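Local structure of glycerol kinase, putative (Plasmodium falciparum, 2W40) at residues 251-256 with 292-297; 80-85 with 446-451. The protein probably catalyses the ATP-dependent phosphorylation of glycerol to sn-glycerol 3-phosphate. One frame throughout, in Å; residues are numbered along the deposited sequence. Where two conformers were deposited one is given.

Contact 1: residues 251-256 with 292-297. With EDO (1,2-ethanediol), chain B.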
loop_
_atom_site.group_PDB
_atom_site.type_symbol
_atom_site.label_atom_id
_atom_site.label_comp_id
_atom_site.label_asym_id
_atom_site.label_seq_id
_atom_site.Cartn_x
_atom_site.Cartn_y
_atom_site.Cartn_z
ATOM N N SER C 251 -15.154 -20.415 -22.930
ATOM C CA SER C 251 -14.242 -20.710 -24.087
ATOM C C SER C 251 -13.031 -21.504 -23.605
ATOM O O SER C 251 -12.625 -22.485 -24.229
ATOM C CB SER C 251 -13.857 -19.472 -24.880
ATOM O OG SER C 251 -13.405 -19.803 -26.157
ATOM N N ALA C 252 -12.456 -21.103 -22.489
ATOM C CA ALA C 252 -11.318 -21.763 -21.914
ATOM C C ALA C 252 -11.628 -23.197 -21.462
ATOM O O ALA C 252 -10.732 -24.104 -21.493
ATOM C CB ALA C 252 -10.821 -20.917 -20.729
ATOM N N CYS C 253 -12.847 -23.482 -21.016
ATOM C CA CYS C 253 -13.364 -24.856 -20.769
ATOM C C CYS C 253 -13.322 -25.722 -22.016
ATOM O O CYS C 253 -12.873 -26.861 -21.962
ATOM C CB CYS C 253 -14.782 -24.869 -20.250
ATOM S SG CYS C 253 -14.990 -24.047 -18.647
ATOM N N ILE C 254 -13.665 -25.130 -23.163
ATOM C CA ILE C 254 -13.614 -25.918 -24.387
ATOM C C ILE C 254 -12.145 -26.103 -24.802
ATOM O O ILE C 254 -11.769 -27.229 -25.174
ATOM C CB ILE C 254 -14.489 -25.321 -25.492
ATOM C CG1 ILE C 254 -15.961 -25.304 -25.084
ATOM C CG2 ILE C 254 -14.416 -26.146 -26.796
ATOM C CD1 ILE C 254 -16.845 -24.635 -26.149
ATOM N N GLY C 255 -11.346 -25.067 -24.736
ATOM C CA GLY C 255 -9.907 -25.186 -25.000
ATOM C C GLY C 255 -9.104 -26.098 -24.093
ATOM O O GLY C 255 -8.034 -26.587 -24.521
ATOM N N GLN C 256 -9.616 -26.332 -22.884
ATOM C CA GLN C 256 -8.929 -27.230 -21.922
ATOM C C GLN C 256 -9.579 -28.656 -22.060
ATOM O O GLN C 256 -9.222 -29.575 -21.284
ATOM C CB GLN C 256 -9.115 -26.722 -20.528
ATOM C CG GLN C 256 -8.331 -25.531 -20.076
ATOM C CD GLN C 256 -6.960 -25.908 -19.551
ATOM O OE1 GLN C 256 -6.351 -25.161 -18.807
ATOM N NE2 GLN C 256 -6.476 -26.995 -19.982
ATOM N N THR C 292 -23.752 -21.461 -13.859
ATOM C CA THR C 292 -23.703 -20.885 -15.187
ATOM C C THR C 292 -23.792 -22.001 -16.266
ATOM O O THR C 292 -23.845 -23.190 -15.948
ATOM C CB THR C 292 -22.422 -20.011 -15.330
ATOM O OG1 THR C 292 -22.528 -19.220 -16.495
ATOM C CG2 THR C 292 -21.131 -20.957 -15.397
ATOM N N ILE C 293 -23.954 -21.582 -17.480
ATOM C CA ILE C 293 -23.977 -22.491 -18.609
ATOM C C ILE C 293 -22.495 -22.743 -18.999
ATOM O O ILE C 293 -21.725 -21.745 -19.129
ATOM C CB ILE C 293 -24.671 -21.936 -19.850
ATOM C CG1 ILE C 293 -26.144 -21.598 -19.621
ATOM C CG2 ILE C 293 -24.448 -22.904 -21.020
ATOM C CD1 ILE C 293 -26.970 -22.729 -19.319
ATOM N N CYS C 294 -22.038 -23.998 -19.077
ATOM C CA CYS C 294 -20.719 -24.273 -19.597
ATOM C C CYS C 294 -20.656 -24.140 -21.132
ATOM O O CYS C 294 -19.821 -23.375 -21.684
ATOM C CB CYS C 294 -20.252 -25.639 -19.147
ATOM S SG CYS C 294 -18.445 -25.836 -19.124
ATOM N N TYR C 295 -21.550 -24.832 -21.841
ATOM C CA TYR C 295 -21.661 -24.706 -23.302
ATOM C C TYR C 295 -22.937 -25.426 -23.726
ATOM O O TYR C 295 -23.444 -26.286 -23.009
ATOM C CB TYR C 295 -20.385 -25.262 -23.991
ATOM C CG TYR C 295 -19.961 -26.650 -23.499
ATOM C CD1 TYR C 295 -20.629 -27.801 -23.929
ATOM C CD2 TYR C 295 -19.006 -26.797 -22.522
ATOM C CE1 TYR C 295 -20.291 -29.023 -23.388
ATOM C CE2 TYR C 295 -18.668 -28.051 -22.029
ATOM C CZ TYR C 295 -19.304 -29.149 -22.480
ATOM O OH TYR C 295 -18.971 -30.450 -21.954
ATOM N N LYS C 296 -23.393 -25.124 -24.931
ATOM C CA LYS C 296 -24.461 -25.817 -25.646
ATOM C C LYS C 296 -24.076 -25.618 -27.074
ATOM O O LYS C 296 -24.331 -24.617 -27.635
ATOM C CB LYS C 296 -25.856 -25.203 -25.363
ATOM C CG LYS C 296 -27.022 -25.866 -26.100
ATOM C CD LYS C 296 -28.324 -25.205 -25.834
ATOM C CE LYS C 296 -29.294 -25.568 -26.877
ATOM N NZ LYS C 296 -30.698 -25.143 -26.632
ATOM N N PHE C 297 -23.486 -26.641 -27.682
ATOM C CA PHE C 297 -22.986 -26.439 -29.026
ATOM C C PHE C 297 -24.121 -26.167 -30.058
ATOM O O PHE C 297 -24.001 -25.245 -30.869
ATOM C CB PHE C 297 -22.108 -27.688 -29.498
ATOM C CG PHE C 297 -20.727 -27.749 -28.921
ATOM C CD1 PHE C 297 -20.414 -27.257 -27.687
ATOM C CD2 PHE C 297 -19.706 -28.356 -29.614
ATOM C CE1 PHE C 297 -19.170 -27.366 -27.127
ATOM C CE2 PHE C 297 -18.423 -28.422 -29.064
ATOM C CZ PHE C 297 -18.174 -27.952 -27.794
HETATM C C1 EDO B . -29.699 -21.717 -27.609
HETATM O O1 EDO B . -30.362 -22.195 -26.394
HETATM C C2 EDO B . -30.638 -21.817 -28.804
HETATM O O2 EDO B . -30.726 -23.217 -29.078
#
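Cys-253 and Ile-254, on the last turn of helix 248-255, face Cys-294 and Tyr-295 at the end of strand 290-295, with 7.5 Å between the CA atoms of the two cysteines and 8.2 Å between those of Ile-254 and Tyr-295. No hydrogen bond spans the gap; the closest approaches are all between side chains. The cysteines meet through sulfur: SG of Cys-253 lies 3.9 Å from SG of Cys-294, an apolar contact far too long for a disulfide. On the strand, a first torsion that sets SG trans to the backbone N (chi1 -156°) places the Cys-294 sulfur beside that of Cys-253. The next helix residue, Ile-254, works with the end of its longer branch. In the conformer described, CD1 is 3.7 Å from CE1 of Phe-297, approaching that ring obliquely, and 4.2 Å from CB of Tyr-295. Phe-297 and Ile-254 reach out from opposite directions, while CB of Tyr-295 lies in the plane of the Phe-297 ring, at its edge. Leu-451 of helix 443-455 touches both Ile-254 and Phe-297 and so extends this apolar cluster. Lys-296 points elsewhere, its extended chain delivering NZ to both oxygens of an ethanediol, probably from the crystallisation liquor, which Asp-299 also binds. Cys-294 and Tyr-295 form a classic beta bulge, both facing Lys-304 of the adjacent strand, and through it the edge strand of the seven-stranded sheet meets the helix that follows strand 241-247, a join between the two halves of an actin-like kinase fold.

Contact 2: residues 80-85 with 446-451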
loop_
_atom_site.group_PDB
_atom_site.type_symbol
_atom_site.label_atom_id
_atom_site.label_comp_id
_atom_site.label_asym_id
_atom_site.label_seq_id
_atom_site.Cartn_x
_atom_site.Cartn_y
_atom_site.Cartn_z
ATOM N N GLY C 80 -14.544 -17.286 -35.047
ATOM C CA GLY C 80 -15.129 -17.488 -33.696
ATOM C C GLY C 80 -14.842 -16.244 -32.827
ATOM O O GLY C 80 -13.809 -15.577 -32.973
ATOM N N ILE C 81 -15.831 -15.923 -31.993
ATOM C CA ILE C 81 -15.802 -14.757 -31.151
ATOM C C ILE C 81 -15.890 -15.186 -29.694
ATOM O O ILE C 81 -16.759 -15.995 -29.309
ATOM C CB ILE C 81 -16.958 -13.801 -31.485
ATOM C CG1 ILE C 81 -16.655 -13.212 -32.864
ATOM C CG2 ILE C 81 -17.097 -12.718 -30.401
ATOM C CD1 ILE C 81 -17.648 -12.252 -33.432
ATOM N N THR C 82 -14.977 -14.651 -28.856
ATOM C CA THR C 82 -15.086 -14.785 -27.421
ATOM C C THR C 82 -14.720 -13.498 -26.756
ATOM O O THR C 82 -14.083 -12.641 -27.374
ATOM C CB THR C 82 -14.244 -16.024 -26.940
ATOM O OG1 THR C 82 -14.618 -16.330 -25.615
ATOM C CG2 THR C 82 -12.746 -15.818 -27.092
ATOM N N ASN C 83 -15.154 -13.329 -25.523
ATOM C CA ASN C 83 -15.138 -11.975 -24.954
ATOM C C ASN C 83 -15.256 -11.943 -23.465
ATOM O O ASN C 83 -15.816 -12.843 -22.862
ATOM C CB ASN C 83 -16.407 -11.240 -25.462
ATOM C CG ASN C 83 -17.703 -12.002 -25.071
ATOM O OD1 ASN C 83 -18.006 -13.070 -25.658
ATOM N ND2 ASN C 83 -18.548 -11.395 -24.123
ATOM N N GLN C 84 -14.694 -10.893 -22.880
ATOM C CA GLN C 84 -14.941 -10.511 -21.511
ATOM C C GLN C 84 -16.488 -10.466 -21.324
ATOM O O GLN C 84 -17.215 -9.822 -22.132
ATOM C CB GLN C 84 -14.343 -9.109 -21.259
ATOM C CG GLN C 84 -14.696 -8.040 -22.269
ATOM C CD GLN C 84 -14.586 -6.596 -21.757
ATOM O OE1 GLN C 84 -14.802 -6.329 -20.573
ATOM N NE2 GLN C 84 -14.348 -5.666 -22.679
ATOM N N ARG C 85 -16.957 -11.164 -20.313
ATOM C CA ARG C 85 -18.365 -11.330 -20.054
ATOM C C ARG C 85 -18.881 -10.093 -19.221
ATOM O O ARG C 85 -18.043 -9.309 -18.739
ATOM C CB ARG C 85 -18.587 -12.621 -19.346
ATOM C CG ARG C 85 -18.113 -13.856 -20.151
ATOM C CD ARG C 85 -18.108 -15.205 -19.346
ATOM N NE ARG C 85 -17.261 -15.012 -18.196
ATOM C CZ ARG C 85 -17.249 -15.797 -17.118
ATOM N NH1 ARG C 85 -17.949 -16.932 -17.112
ATOM N NH2 ARG C 85 -16.604 -15.421 -16.024
ATOM N N LEU C 446 -8.382 -20.557 -28.294
ATOM C CA LEU C 446 -8.428 -21.915 -28.822
ATOM C C LEU C 446 -9.859 -22.465 -28.750
ATOM O O LEU C 446 -10.353 -23.082 -29.733
ATOM C CB LEU C 446 -7.449 -22.780 -28.053
ATOM C CG LEU C 446 -7.262 -24.172 -28.475
ATOM C CD1 LEU C 446 -6.859 -24.277 -29.896
ATOM C CD2 LEU C 446 -6.290 -24.785 -27.431
ATOM N N GLY C 447 -10.592 -22.211 -27.664
ATOM C CA GLY C 447 -11.942 -22.728 -27.592
ATOM C C GLY C 447 -12.904 -22.160 -28.644
ATOM O O GLY C 447 -13.718 -22.877 -29.213
ATOM N N ALA C 448 -12.736 -20.881 -28.977
ATOM C CA ALA C 448 -13.541 -20.209 -29.968
ATOM C C ALA C 448 -13.216 -20.729 -31.372
ATOM O O ALA C 448 -14.105 -20.798 -32.229
ATOM C CB ALA C 448 -13.352 -18.695 -29.912
ATOM N N ALA C 449 -11.951 -21.060 -31.617
ATOM C CA ALA C 449 -11.560 -21.602 -32.929
ATOM C C ALA C 449 -12.158 -22.974 -33.057
ATOM O O ALA C 449 -12.587 -23.352 -34.116
ATOM C CB ALA C 449 -10.039 -21.625 -32.989
ATOM N N VAL C 450 -12.189 -23.731 -31.950
ATOM C CA VAL C 450 -12.827 -25.064 -31.945
ATOM C C VAL C 450 -14.328 -24.968 -32.323
ATOM O O VAL C 450 -14.812 -25.728 -33.214
ATOM C CB VAL C 450 -12.576 -25.888 -30.614
ATOM C CG1 VAL C 450 -13.510 -27.154 -30.518
ATOM C CG2 VAL C 450 -11.039 -26.203 -30.466
ATOM N N LEU C 451 -15.043 -24.067 -31.655
ATOM C CA LEU C 451 -16.445 -23.993 -31.916
ATOM C C LEU C 451 -16.697 -23.554 -33.381
ATOM O O LEU C 451 -17.540 -24.129 -34.057
ATOM C CB LEU C 451 -17.144 -23.024 -30.910
ATOM C CG LEU C 451 -17.229 -23.357 -29.443
ATOM C CD1 LEU C 451 -17.590 -22.013 -28.698
ATOM C CD2 LEU C 451 -18.193 -24.462 -29.226
#
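Gly-80 passes close by Ala-448 on helix 443-455: its CA lies 3.8 Å from the carbonyl O of Ala-448, and the CA atoms of the two residues are 4.9 Å apart. With no side chain on Gly-80, its CA packs directly against the helix backbone. The short strand and helix axes come within 6.9 Å and run roughly antiparallel, at 146°. Ile-81 turns its side chain away from the helix, where it touches Ile-172 on helix 167-176, and offers only backbone, its N standing 4.3 Å from CB of Ala-448. A helix laid on a parallel part of a central sheet is the arrangement of the actin-like ATPase core, and here helix 443-455, from the C-terminal half, covers strands 3-11 and 74-83 of the N-terminal half. Thr-82 brings the facing side chain: its CG2 sits between the backbone N and the carbonyl carbon, and the Ala-448 methyl lies alongside the CB-CG2 bond, 4.1 Å from CG2. That same rotation (chi1 -166°) sends OG1 the other way, to a hydrogen bond with the carbonyl of Ile-246. Beyond this the segment leaves the helix. Asn-83 reaches forward to the next residue, ND2 donating to O of Gln-84 at 2.9 Å from above the carbonyl plane, and also bonds OD1 of Asn-186. Arg-85 salt-bridges Glu-308, and its backbone N bonds a glycerol, consistent with a place near the substrate.

From the N terminus, the chain first enters contact 2 through strand 74-83, in the six-stranded sheet. It then reaches helix 248-255 and, after a short run of strands, the edge strand 290-295, closing contact 1 with only 35 residues between its segments. Helix 443-455 comes back much later to close contact 2 around 360 residues, so contact 1 is nested inside the larger loop. Their centres are 9 Å apart and they touch directly: OG of Ser-251 packs 3.1 Å from N of Ala-448, and CD1 of Ile-254 lies 3.4 Å from CD2 of Leu-451. Contact 1 ties helix 248-255 to the seven-stranded sheet, and contact 2 ties helix 443-455 to the six-stranded one.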